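Peptide synthetase, module 7 (Actinoplanes teichomyceticus, PDB 4TX3) belongs to the condensation-domain family of nonribosomal peptide synthetases and probably recruits cytochrome P450 enzymes to the peptide carried by the assembly line. Local coordinates at residues Tyr162-Arg166 and Leu380-Arg384; Val283-Thr287 and Val360-Gln366; Thr286-Asp291 and Phe304-Phe308. All blocks are in the same frame, centred on the assembly; numbering follows the deposited sequence.

Contact 1: residues Tyr162-Arg166 and Leu380-Arg384; sequences YGARR and LPALR
Gly-163, in the last turn of helix 148-166, comes closest to the other backbone at Pro-381, 6.3 Å between CA atoms. Leu-380 to Leu-383 form a type II beta turn, in which Ala-382 takes a positive phi of 68°, and the turn leads into strand 383-388. The CG of Pro-381 rests 3.9 Å from the CA of Gly-163 and also touches the Tyr-162 ring, the two side chains running antiparallel. CG of Tyr-162 stands anti to the backbone N (chi1 180°), which carries the ring out to the turn. There CD2 of Tyr-162 meets CD2 of Leu-380 at 3.6 Å, and CE2 of Tyr-162 lies 4.0 Å from CD1 of Leu-383; each leucine lies roughly perpendicular to it. Strand 383-388, an outermost strand, within this chain, of a five-stranded sheet, belongs with the helix to the N-terminal lobe of the condensation-domain fold, related to CoA-dependent acyltransferases; Tyr-162 also reaches Leu-56 and Ala-59 of helix 53-66. One water joins the polar ends: it lies 2.6 Å from Tyr-162 OH, donates to Pro-381 O and weakly accepts from Arg-166 NE. Tyr-162 OH has a second partner in the backbone N of Asp-52. The extended Arg-166 passes its CB over the centre of the tyrosine ring, and its guanidinium takes the methyl of Ala-382 over one face, NH2 to CB 3.5 Å.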
ATOM      1  N   TYR B 162       3.426  19.350   2.155  1.00 40.17           N
ATOM      2  CA  TYR B 162       3.845  20.043   3.382  1.00 35.80           C
ATOM      3  C   TYR B 162       5.357  19.939   3.580  1.00 40.25           C
ATOM      4  O   TYR B 162       6.002  20.915   3.952  1.00 39.03           O
ATOM      5  CB  TYR B 162       3.122  19.495   4.613  1.00 34.71           C
ATOM      6  CG  TYR B 162       3.519  20.175   5.919  1.00 39.54           C
ATOM      7  CD1 TYR B 162       3.138  21.484   6.189  1.00 38.29           C
ATOM      8  CD2 TYR B 162       4.271  19.502   6.885  1.00 42.86           C
ATOM      9  CE1 TYR B 162       3.496  22.110   7.375  1.00 41.30           C
ATOM     10  CE2 TYR B 162       4.626  20.118   8.085  1.00 41.05           C
ATOM     11  CZ  TYR B 162       4.232  21.424   8.327  1.00 43.48           C
ATOM     12  OH  TYR B 162       4.575  22.054   9.514  1.00 40.40           O
ATOM     13  N   GLY B 163       5.905  18.753   3.326  1.00 39.12           N
ATOM     14  CA  GLY B 163       7.334  18.535   3.369  1.00 34.43           C
ATOM     15  C   GLY B 163       8.092  19.585   2.582  1.00 39.44           C
ATOM     16  O   GLY B 163       8.963  20.269   3.130  1.00 46.51           O
ATOM     17  N   ALA B 164       7.747  19.731   1.306  1.00 39.69           N
ATOM     18  CA  ALA B 164       8.422  20.681   0.414  1.00 41.70           C
ATOM     19  C   ALA B 164       8.203  22.137   0.815  1.00 43.56           C
ATOM     20  O   ALA B 164       9.165  22.904   0.924  1.00 44.10           O
ATOM     21  CB  ALA B 164       7.961  20.470  -1.031  1.00 42.87           C
ATOM     22  N   ARG B 165       6.940  22.521   1.004  1.00 41.38           N
ATOM     23  CA  ARG B 165       6.589  23.897   1.356  1.00 39.83           C
ATOM     24  C   ARG B 165       7.217  24.310   2.691  1.00 45.88           C
ATOM     25  O   ARG B 165       7.661  25.450   2.857  1.00 41.41           O
ATOM     26  CB  ARG B 165       5.073  24.068   1.414  1.00 34.96           C
ATOM     27  CG  ARG B 165       4.395  24.027   0.071  1.00 38.88           C
ATOM     28  CD  ARG B 165       4.837  25.187  -0.821  1.00 38.07           C
ATOM     29  NE  ARG B 165       4.034  25.233  -2.032  1.00 44.74           N
ATOM     30  CZ  ARG B 165       4.252  26.039  -3.068  1.00 47.52           C
ATOM     31  NH1 ARG B 165       5.267  26.897  -3.064  1.00 37.19           N
ATOM     32  NH2 ARG B 165       3.445  25.977  -4.119  1.00 43.42           N
ATOM     33  N   ARG B 166       7.261  23.379   3.640  1.00 43.95           N
ATOM     34  CA  ARG B 166       7.905  23.646   4.921  1.00 44.27           C
ATOM     35  C   ARG B 166       9.403  23.907   4.737  1.00 45.02           C
ATOM     36  O   ARG B 166      10.005  24.661   5.490  1.00 48.08           O
ATOM     37  CB  ARG B 166       7.685  22.488   5.889  1.00 42.94           C
ATOM     38  CG  ARG B 166       8.265  22.729   7.250  1.00 48.05           C
ATOM     39  CD  ARG B 166       8.069  21.540   8.171  1.00 50.65           C
ATOM     40  NE  ARG B 166       8.652  21.829   9.479  1.00 51.62           N
ATOM     41  CZ  ARG B 166       9.930  21.631   9.782  1.00 46.75           C
ATOM     42  NH1 ARG B 166      10.751  21.128   8.879  1.00 44.76           N
ATOM     43  NH2 ARG B 166      10.382  21.934  10.990  1.00 51.67           N
ATOM     44  N   LEU B 380       4.046  13.745   9.100  1.00 57.46           N
ATOM     45  CA  LEU B 380       4.413  15.108   8.732  1.00 48.09           C
ATOM     46  C   LEU B 380       5.673  15.521   9.470  1.00 47.81           C
ATOM     47  O   LEU B 380       5.779  15.316  10.673  1.00 50.69           O
ATOM     48  CB  LEU B 380       3.284  16.076   9.054  1.00 47.68           C
ATOM     49  CG  LEU B 380       1.983  15.904   8.277  1.00 46.50           C
ATOM     50  CD1 LEU B 380       0.872  16.467   9.109  1.00 40.74           C
ATOM     51  CD2 LEU B 380       2.057  16.645   6.959  1.00 40.16           C
ATOM     52  N   PRO B 381       6.630  16.110   8.748  1.00 48.28           N
ATOM     53  CA  PRO B 381       7.914  16.547   9.305  1.00 48.28           C
ATOM     54  C   PRO B 381       7.796  17.470  10.531  1.00 49.00           C
ATOM     55  O   PRO B 381       7.104  18.493  10.483  1.00 49.27           O
ATOM     56  CB  PRO B 381       8.575  17.286   8.125  1.00 46.80           C
ATOM     57  CG  PRO B 381       7.506  17.483   7.109  1.00 43.67           C
ATOM     58  CD  PRO B 381       6.540  16.364   7.302  1.00 47.80           C
ATOM     59  N   ALA B 382       8.489  17.080  11.606  1.00 45.37           N
ATOM     60  CA  ALA B 382       8.556  17.795  12.886  1.00 42.85           C
ATOM     61  C   ALA B 382       7.237  17.784  13.637  1.00 44.41           C
ATOM     62  O   ALA B 382       6.953  18.713  14.385  1.00 45.23           O
ATOM     63  CB  ALA B 382       9.030  19.245  12.685  1.00 43.84           C
ATOM     64  N   LEU B 383       6.447  16.728  13.452  1.00 47.85           N
ATOM     65  CA  LEU B 383       5.109  16.642  14.047  1.00 46.23           C
ATOM     66  C   LEU B 383       4.715  15.217  14.408  1.00 46.24           C
ATOM     67  O   LEU B 383       4.957  14.282  13.649  1.00 52.62           O
ATOM     68  CB  LEU B 383       4.053  17.221  13.087  1.00 43.33           C
ATOM     69  CG  LEU B 383       4.068  18.730  12.825  1.00 40.94           C
ATOM     70  CD1 LEU B 383       3.166  19.086  11.671  1.00 40.53           C
ATOM     71  CD2 LEU B 383       3.649  19.475  14.079  1.00 35.39           C
ATOM     72  N   ARG B 384       4.102  15.050  15.571  1.00 45.20           N
ATOM     73  CA  ARG B 384       3.447  13.794  15.896  1.00 47.58           C
ATOM     74  C   ARG B 384       2.007  13.940  15.447  1.00 49.90           C
ATOM     75  O   ARG B 384       1.303  14.860  15.883  1.00 49.03           O
ATOM     76  CB  ARG B 384       3.518  13.482  17.389  1.00 47.21           C
ATOM     77  CG  ARG B 384       4.863  12.984  17.871  1.00 55.75           C
ATOM     78  CD  ARG B 384       5.193  13.571  19.254  1.00 61.87           C
ATOM     79  NE  ARG B 384       5.529  14.996  19.153  1.00 64.66           N
ATOM     80  CZ  ARG B 384       5.379  15.893  20.130  1.00 66.57           C
ATOM     81  NH1 ARG B 384       4.907  15.531  21.328  1.00 65.41           N
ATOM     82  NH2 ARG B 384       5.716  17.162  19.910  1.00 61.82           N
TER
HETATM   83  O   HOH W   1       6.378  20.835  10.894  1.00 37.27           O

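Contact 2: residues Val283-Thr287 and Val360-Gln366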
ATOM      1  N   VAL B 283     -32.412  -8.205  -1.619  1.00 28.79           N
ATOM      2  CA  VAL B 283     -31.241  -7.605  -2.227  1.00 32.07           C
ATOM      3  C   VAL B 283     -30.365  -7.002  -1.136  1.00 28.65           C
ATOM      4  O   VAL B 283     -30.786  -6.128  -0.397  1.00 30.31           O
ATOM      5  CB  VAL B 283     -31.603  -6.526  -3.272  1.00 35.85           C
ATOM      6  CG1 VAL B 283     -30.335  -5.902  -3.836  1.00 34.01           C
ATOM      7  CG2 VAL B 283     -32.433  -7.119  -4.397  1.00 28.34           C
ATOM      8  N   ILE B 284     -29.148  -7.512  -1.020  1.00 30.97           N
ATOM      9  CA  ILE B 284     -28.158  -6.938  -0.127  1.00 28.97           C
ATOM     10  C   ILE B 284     -27.049  -6.311  -0.940  1.00 32.49           C
ATOM     11  O   ILE B 284     -26.424  -6.978  -1.768  1.00 33.11           O
ATOM     12  CB  ILE B 284     -27.561  -7.979   0.792  1.00 32.43           C
ATOM     13  CG1 ILE B 284     -28.663  -8.575   1.676  1.00 29.91           C
ATOM     14  CG2 ILE B 284     -26.439  -7.353   1.612  1.00 29.85           C
ATOM     15  CD1 ILE B 284     -28.184  -9.629   2.629  1.00 33.38           C
ATOM     16  N   GLY B 285     -26.810  -5.026  -0.709  1.00 28.86           N
ATOM     17  CA  GLY B 285     -25.815  -4.298  -1.471  1.00 30.90           C
ATOM     18  C   GLY B 285     -24.507  -4.138  -0.722  1.00 34.25           C
ATOM     19  O   GLY B 285     -24.438  -4.288   0.504  1.00 34.92           O
ATOM     20  N   THR B 286     -23.464  -3.835  -1.480  1.00 32.81           N
ATOM     21  CA  THR B 286     -22.143  -3.592  -0.939  1.00 34.69           C
ATOM     22  C   THR B 286     -21.437  -2.527  -1.777  1.00 36.09           C
ATOM     23  O   THR B 286     -21.808  -2.293  -2.927  1.00 36.04           O
ATOM     24  CB  THR B 286     -21.293  -4.884  -0.903  1.00 37.85           C
ATOM     25  OG1 THR B 286     -20.212  -4.722   0.025  1.00 39.58           O
ATOM     26  CG2 THR B 286     -20.737  -5.209  -2.282  1.00 35.23           C
ATOM     27  N   THR B 287     -20.433  -1.877  -1.193  1.00 36.14           N
ATOM     28  CA  THR B 287     -19.669  -0.879  -1.918  1.00 34.68           C
ATOM     29  C   THR B 287     -18.261  -1.399  -2.212  1.00 36.54           C
ATOM     30  O   THR B 287     -17.479  -1.664  -1.308  1.00 35.48           O
ATOM     31  CB  THR B 287     -19.604   0.439  -1.150  1.00 34.49           C
ATOM     32  OG1 THR B 287     -20.936   0.907  -0.934  1.00 39.09           O
ATOM     33  CG2 THR B 287     -18.844   1.496  -1.945  1.00 34.23           C
ATOM     34  N   VAL B 360     -33.163   0.171  -5.067  1.00 37.42           N
ATOM     35  CA  VAL B 360     -32.671  -1.204  -5.217  1.00 33.38           C
ATOM     36  C   VAL B 360     -32.368  -1.908  -3.891  1.00 35.01           C
ATOM     37  O   VAL B 360     -32.870  -3.002  -3.659  1.00 35.56           O
ATOM     38  CB  VAL B 360     -31.394  -1.281  -6.085  1.00 37.05           C
ATOM     39  CG1 VAL B 360     -31.027  -2.747  -6.364  1.00 34.52           C
ATOM     40  CG2 VAL B 360     -31.574  -0.521  -7.375  1.00 33.93           C
ATOM     41  N   TYR B 361     -31.530  -1.321  -3.035  1.00 34.82           N
ATOM     42  CA  TYR B 361     -31.302  -1.923  -1.722  1.00 34.49           C
ATOM     43  C   TYR B 361     -31.228  -0.906  -0.597  1.00 33.02           C
ATOM     44  O   TYR B 361     -30.837   0.240  -0.796  1.00 33.64           O
ATOM     45  CB  TYR B 361     -30.034  -2.794  -1.717  1.00 32.14           C
ATOM     46  CG  TYR B 361     -28.728  -2.055  -1.890  1.00 36.09           C
ATOM     47  CD1 TYR B 361     -28.234  -1.761  -3.158  1.00 33.17           C
ATOM     48  CD2 TYR B 361     -27.971  -1.674  -0.779  1.00 36.34           C
ATOM     49  CE1 TYR B 361     -27.030  -1.094  -3.313  1.00 32.75           C
ATOM     50  CE2 TYR B 361     -26.769  -1.005  -0.921  1.00 32.43           C
ATOM     51  CZ  TYR B 361     -26.301  -0.719  -2.192  1.00 36.91           C
ATOM     52  OH  TYR B 361     -25.097  -0.057  -2.335  1.00 37.52           O
ATOM     53  N   GLN B 362     -31.611  -1.356   0.594  1.00 33.13           N
ATOM     54  CA  GLN B 362     -31.686  -0.509   1.768  1.00 31.72           C
ATOM     55  C   GLN B 362     -30.804  -1.075   2.894  1.00 35.12           C
ATOM     56  O   GLN B 362     -30.611  -0.435   3.942  1.00 32.62           O
ATOM     57  CB  GLN B 362     -33.145  -0.369   2.224  1.00 32.33           C
ATOM     58  CG  GLN B 362     -34.074   0.286   1.200  1.00 32.99           C
ATOM     59  CD  GLN B 362     -34.473  -0.654   0.073  1.00 36.56           C
ATOM     60  OE1 GLN B 362     -34.823  -1.805   0.312  1.00 40.51           O
ATOM     61  NE2 GLN B 362     -34.409  -0.169  -1.163  1.00 33.70           N
ATOM     62  N   VAL B 363     -30.277  -2.280   2.669  1.00 31.43           N
ATOM     63  CA  VAL B 363     -29.355  -2.921   3.599  1.00 30.30           C
ATOM     64  C   VAL B 363     -27.997  -3.126   2.939  1.00 33.86           C
ATOM     65  O   VAL B 363     -27.914  -3.728   1.865  1.00 34.24           O
ATOM     66  CB  VAL B 363     -29.884  -4.282   4.082  1.00 33.14           C
ATOM     67  CG1 VAL B 363     -28.936  -4.885   5.140  1.00 25.15           C
ATOM     68  CG2 VAL B 363     -31.293  -4.127   4.626  1.00 31.14           C
ATOM     69  N   GLY B 364     -26.936  -2.625   3.576  1.00 29.94           N
ATOM     70  CA  GLY B 364     -25.599  -2.744   3.026  1.00 25.92           C
ATOM     71  C   GLY B 364     -24.679  -3.586   3.890  1.00 33.32           C
ATOM     72  O   GLY B 364     -24.833  -3.630   5.121  1.00 31.96           O
ATOM     73  N   LEU B 365     -23.719  -4.257   3.255  1.00 31.02           N
ATOM     74  CA  LEU B 365     -22.743  -5.051   3.991  1.00 30.25           C
ATOM     75  C   LEU B 365     -21.318  -4.834   3.493  1.00 32.89           C
ATOM     76  O   LEU B 365     -21.030  -4.931   2.308  1.00 30.48           O
ATOM     77  CB  LEU B 365     -23.088  -6.535   3.921  1.00 28.79           C
ATOM     78  CG  LEU B 365     -22.068  -7.501   4.528  1.00 27.89           C
ATOM     79  CD1 LEU B 365     -21.831  -7.196   5.984  1.00 29.19           C
ATOM     80  CD2 LEU B 365     -22.552  -8.915   4.369  1.00 28.01           C
ATOM     81  N   GLN B 366     -20.434  -4.536   4.434  1.00 33.44           N
ATOM     82  CA  GLN B 366     -19.021  -4.324   4.162  1.00 31.81           C
ATOM     83  C   GLN B 366     -18.201  -5.262   5.055  1.00 31.96           C
ATOM     84  O   GLN B 366     -18.311  -5.211   6.270  1.00 30.88           O
ATOM     85  CB  GLN B 366     -18.660  -2.860   4.431  1.00 31.76           C
ATOM     86  CG  GLN B 366     -17.800  -2.205   3.385  1.00 36.78           C
ATOM     87  CD  GLN B 366     -18.513  -2.009   2.060  1.00 40.68           C
ATOM     88  OE1 GLN B 366     -19.744  -1.833   1.989  1.00 39.20           O
ATOM     89  NE2 GLN B 366     -17.739  -2.051   0.991  1.00 43.57           N
TER
HETATM   90  O   HOH W   2     -31.844  -4.076   1.076  1.00 32.07           O
HETATM   91  O   HOH W   3     -23.672  -0.232  -0.106  1.00 37.60           O
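Gly-285 and Gly-364 form a single backbone bridge, their CA atoms 4.8 Å apart, between strand segments whose N-to-C directions diverge by 46°. The bonds of Gly-285 go to the two neighbours of Gly-364: its N donates to Val-363 O at 3.1 Å, and its O accepts from Leu-365 N at 2.8 Å. Tyr-361 turns its CG between its own backbone N and carbonyl carbon (chi1 67°), which brings the ring flat beneath Gly-285. The CA of Gly-285 sits 3.4 Å from the centroid of that ring, 11° off the normal, a CH-pi contact; a CB at Gly-285 would collide with the ring. Before it, CG1 of Val-283 packs on CB of Tyr-361 at 3.8 Å. A water links Tyr-361 OH to Thr-287 OG1, and another spans Val-283 O and Gln-362 N. At the far end Gln-366, bent at chi2, presents OE1 to Thr-287 N at 3.3 Å, the donor lying on a carbonyl lone pair. Because Gly-364 also bonds the backbone of strand 399-407, the bridge joins the two-stranded sheet of 281-288 and 306-313 to the edge of the four-stranded sheet, within the C-terminal lobe of the condensation-domain fold.

Contact 3: residues Thr286-Asp291 and Phe304-Phe308; sequences TTLPRD and FARPF
Leu-288 and Arg-306 form a hydrogen-bonded antiparallel pair: Arg-306 N donates to Leu-288 O at 2.8 Å, nearly straight, and Leu-288 N returns a bond to Arg-306 O. The next such pair is Thr-286 with Phe-308, while Thr-287 and Pro-307 between them form a non-hydrogen-bonded pair. The CB of Arg-306 leaves the strand on the face shared with Leu-288 and Phe-308. Its chi1 of 32° falls short of a staggered position, and CG comes to lie 3.5 Å from Leu-288 O and also touches Leu-288 CB. From there the chain runs extended, CD approaching Pro-289 O, until NE donates to that oxygen at 3.0 Å. The acceptor lies almost exactly in the guanidinium plane, although the donor stands 36° out of the carbonyl plane of Pro-289. NH2 of Arg-306 adds a weak bond to the same oxygen, shares a water with it, and brushes CB of Asp-291 at 3.6 Å; Leu-288 CD1 lies over one guanidinium face. With an alanine here, lacking NE and NH2, Pro-289 O would lose both side-chain donors and the loop from Pro-289 to Asp-291 would probably be freer to shift. On that shared face, CG of Leu-288 packs on Phe-308 CB at 4.0 Å, and Thr-286 CG2 meets the Phe-308 ring edge. At the other end CD2 of Phe-304 sits 3.5 Å from CZ of Arg-290, over the guanidinium face, with ring and guanidinium planes 52° apart. Arg-290 NH1 bonds Leu-297 O and Met-300 O, and its NH2 makes a salt bridge to Asp-147. The arrangement is a two-stranded antiparallel ribbon whose long connection reaches across to the N-terminal lobe, consistent with the floor loop of condensation domains.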
ATOM      1  N   THR B 286     -23.464  -3.835  -1.480  1.00 32.81           N
ATOM      2  CA  THR B 286     -22.143  -3.592  -0.939  1.00 34.69           C
ATOM      3  C   THR B 286     -21.437  -2.527  -1.777  1.00 36.09           C
ATOM      4  O   THR B 286     -21.808  -2.293  -2.927  1.00 36.04           O
ATOM      5  CB  THR B 286     -21.293  -4.884  -0.903  1.00 37.85           C
ATOM      6  OG1 THR B 286     -20.212  -4.722   0.025  1.00 39.58           O
ATOM      7  CG2 THR B 286     -20.737  -5.209  -2.282  1.00 35.23           C
ATOM      8  N   THR B 287     -20.433  -1.877  -1.193  1.00 36.14           N
ATOM      9  CA  THR B 287     -19.669  -0.879  -1.918  1.00 34.68           C
ATOM     10  C   THR B 287     -18.261  -1.399  -2.212  1.00 36.54           C
ATOM     11  O   THR B 287     -17.479  -1.664  -1.308  1.00 35.48           O
ATOM     12  CB  THR B 287     -19.604   0.439  -1.150  1.00 34.49           C
ATOM     13  OG1 THR B 287     -20.936   0.907  -0.934  1.00 39.09           O
ATOM     14  CG2 THR B 287     -18.844   1.496  -1.945  1.00 34.23           C
ATOM     15  N   LEU B 288     -17.967  -1.564  -3.497  1.00 34.86           N
ATOM     16  CA  LEU B 288     -16.651  -1.972  -3.951  1.00 35.29           C
ATOM     17  C   LEU B 288     -15.751  -0.754  -4.119  1.00 38.40           C
ATOM     18  O   LEU B 288     -16.234   0.312  -4.515  1.00 38.44           O
ATOM     19  CB  LEU B 288     -16.747  -2.705  -5.284  1.00 37.18           C
ATOM     20  CG  LEU B 288     -17.696  -3.884  -5.394  1.00 41.71           C
ATOM     21  CD1 LEU B 288     -17.592  -4.466  -6.789  1.00 34.05           C
ATOM     22  CD2 LEU B 288     -17.324  -4.900  -4.347  1.00 37.20           C
ATOM     23  N   PRO B 289     -14.437  -0.915  -3.857  1.00 36.26           N
ATOM     24  CA  PRO B 289     -13.492   0.158  -4.178  1.00 35.60           C
ATOM     25  C   PRO B 289     -13.265   0.196  -5.682  1.00 37.78           C
ATOM     26  O   PRO B 289     -13.729  -0.717  -6.374  1.00 37.17           O
ATOM     27  CB  PRO B 289     -12.221  -0.272  -3.460  1.00 32.71           C
ATOM     28  CG  PRO B 289     -12.251  -1.767  -3.626  1.00 30.09           C
ATOM     29  CD  PRO B 289     -13.727  -2.144  -3.454  1.00 31.40           C
ATOM     30  N   ARG B 290     -12.558   1.218  -6.163  1.00 34.00           N
ATOM     31  CA  ARG B 290     -12.135   1.293  -7.549  1.00 33.82           C
ATOM     32  C   ARG B 290     -11.498  -0.020  -8.009  1.00 34.84           C
ATOM     33  O   ARG B 290     -10.866  -0.726  -7.231  1.00 40.10           O
ATOM     34  CB  ARG B 290     -11.156   2.452  -7.731  1.00 34.21           C
ATOM     35  CG  ARG B 290      -9.903   2.344  -6.887  1.00 34.71           C
ATOM     36  CD  ARG B 290      -9.127   3.669  -6.847  1.00 36.63           C
ATOM     37  NE  ARG B 290      -9.681   4.602  -5.866  1.00 35.62           N
ATOM     38  CZ  ARG B 290      -9.253   5.849  -5.683  1.00 34.71           C
ATOM     39  NH1 ARG B 290      -8.253   6.337  -6.413  1.00 33.05           N
ATOM     40  NH2 ARG B 290      -9.835   6.616  -4.773  1.00 31.08           N
ATOM     41  N   ASP B 291     -11.691  -0.343  -9.277  1.00 35.81           N
ATOM     42  CA  ASP B 291     -11.065  -1.497  -9.897  1.00 39.10           C
ATOM     43  C   ASP B 291      -9.523  -1.430  -9.801  1.00 39.40           C
ATOM     44  O   ASP B 291      -8.883  -0.584 -10.416  1.00 38.73           O
ATOM     45  CB  ASP B 291     -11.551  -1.574 -11.342  1.00 38.71           C
ATOM     46  CG  ASP B 291     -10.959  -2.732 -12.114  1.00 47.81           C
ATOM     47  OD1 ASP B 291     -10.229  -3.565 -11.534  1.00 49.21           O
ATOM     48  OD2 ASP B 291     -11.243  -2.802 -13.326  1.00 56.10           O
ATOM     49  N   PHE B 304     -14.906   7.161  -6.829  1.00 34.20           N
ATOM     50  CA  PHE B 304     -14.678   5.917  -7.549  1.00 32.89           C
ATOM     51  C   PHE B 304     -15.374   4.701  -6.954  1.00 34.85           C
ATOM     52  O   PHE B 304     -15.502   3.687  -7.632  1.00 39.53           O
ATOM     53  CB  PHE B 304     -13.179   5.613  -7.622  1.00 34.16           C
ATOM     54  CG  PHE B 304     -12.418   6.557  -8.483  1.00 35.56           C
ATOM     55  CD1 PHE B 304     -12.615   6.568  -9.867  1.00 29.33           C
ATOM     56  CD2 PHE B 304     -11.486   7.424  -7.922  1.00 30.58           C
ATOM     57  CE1 PHE B 304     -11.915   7.437 -10.667  1.00 31.89           C
ATOM     58  CE2 PHE B 304     -10.771   8.309  -8.725  1.00 31.94           C
ATOM     59  CZ  PHE B 304     -10.981   8.314 -10.096  1.00 33.64           C
ATOM     60  N   ALA B 305     -15.782   4.758  -5.695  1.00 30.15           N
ATOM     61  CA  ALA B 305     -16.310   3.545  -5.089  1.00 39.02           C
ATOM     62  C   ALA B 305     -17.689   3.266  -5.684  1.00 32.98           C
ATOM     63  O   ALA B 305     -18.461   4.193  -5.912  1.00 39.99           O
ATOM     64  CB  ALA B 305     -16.358   3.660  -3.549  1.00 31.47           C
ATOM     65  N   ARG B 306     -17.986   1.997  -5.950  1.00 32.46           N
ATOM     66  CA  ARG B 306     -19.175   1.627  -6.742  1.00 34.10           C
ATOM     67  C   ARG B 306     -20.118   0.678  -6.026  1.00 33.34           C
ATOM     68  O   ARG B 306     -19.715  -0.434  -5.643  1.00 31.05           O
ATOM     69  CB  ARG B 306     -18.724   0.976  -8.033  1.00 32.30           C
ATOM     70  CG  ARG B 306     -17.459   0.227  -7.802  1.00 32.35           C
ATOM     71  CD  ARG B 306     -16.683   0.005  -9.046  1.00 30.75           C
ATOM     72  NE  ARG B 306     -15.551  -0.827  -8.716  1.00 35.28           N
ATOM     73  CZ  ARG B 306     -15.171  -1.859  -9.449  1.00 41.95           C
ATOM     74  NH1 ARG B 306     -15.859  -2.168 -10.546  1.00 38.16           N
ATOM     75  NH2 ARG B 306     -14.126  -2.594  -9.066  1.00 45.07           N
ATOM     76  N   PRO B 307     -21.378   1.109  -5.842  1.00 33.05           N
ATOM     77  CA  PRO B 307     -22.429   0.250  -5.285  1.00 30.17           C
ATOM     78  C   PRO B 307     -22.625  -0.981  -6.156  1.00 29.23           C
ATOM     79  O   PRO B 307     -22.427  -0.930  -7.367  1.00 27.36           O
ATOM     80  CB  PRO B 307     -23.672   1.141  -5.300  1.00 32.00           C
ATOM     81  CG  PRO B 307     -23.136   2.538  -5.323  1.00 30.82           C
ATOM     82  CD  PRO B 307     -21.876   2.458  -6.147  1.00 31.39           C
ATOM     83  N   PHE B 308     -22.997  -2.079  -5.518  1.00 32.75           N
ATOM     84  CA  PHE B 308     -23.025  -3.393  -6.133  1.00 31.55           C
ATOM     85  C   PHE B 308     -24.086  -4.233  -5.400  1.00 35.71           C
ATOM     86  O   PHE B 308     -23.838  -4.760  -4.304  1.00 30.17           O
ATOM     87  CB  PHE B 308     -21.635  -4.038  -6.057  1.00 33.44           C
ATOM     88  CG  PHE B 308     -21.597  -5.474  -6.513  1.00 32.47           C
ATOM     89  CD1 PHE B 308     -22.070  -5.831  -7.772  1.00 34.13           C
ATOM     90  CD2 PHE B 308     -21.086  -6.468  -5.681  1.00 29.09           C
ATOM     91  CE1 PHE B 308     -22.039  -7.160  -8.204  1.00 34.20           C
ATOM     92  CE2 PHE B 308     -21.050  -7.802  -6.093  1.00 31.38           C
ATOM     93  CZ  PHE B 308     -21.534  -8.150  -7.362  1.00 38.39           C
TER
HETATM   94  O   HOH W   4     -13.171  -3.342  -6.768  1.00 45.17           O

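Contacts 2 and 3 adjoin, with centres about 11 Å apart: both use strand 281-288, share Thr-286 and Thr-287, and touch where Tyr-361 OH packs on Pro-307 CB. Contact 2 is buried and relies on a glycine-to-glycine backbone bridge, with Gly-285 lying over an aromatic face; contact 3 lies at the surface and combines a backbone ladder with arginine bonds. Contact 1 stands apart, about 40 Å from contact 2 and about 33 Å from contact 3 between centres. Partly buried, it joins helix to turn by apolar packing and one water, without direct hydrogen bonds. Successive strands 363-369 and 383-388 carry the chain from the four-stranded sheet at contact 2 to the five-stranded one at contact 1.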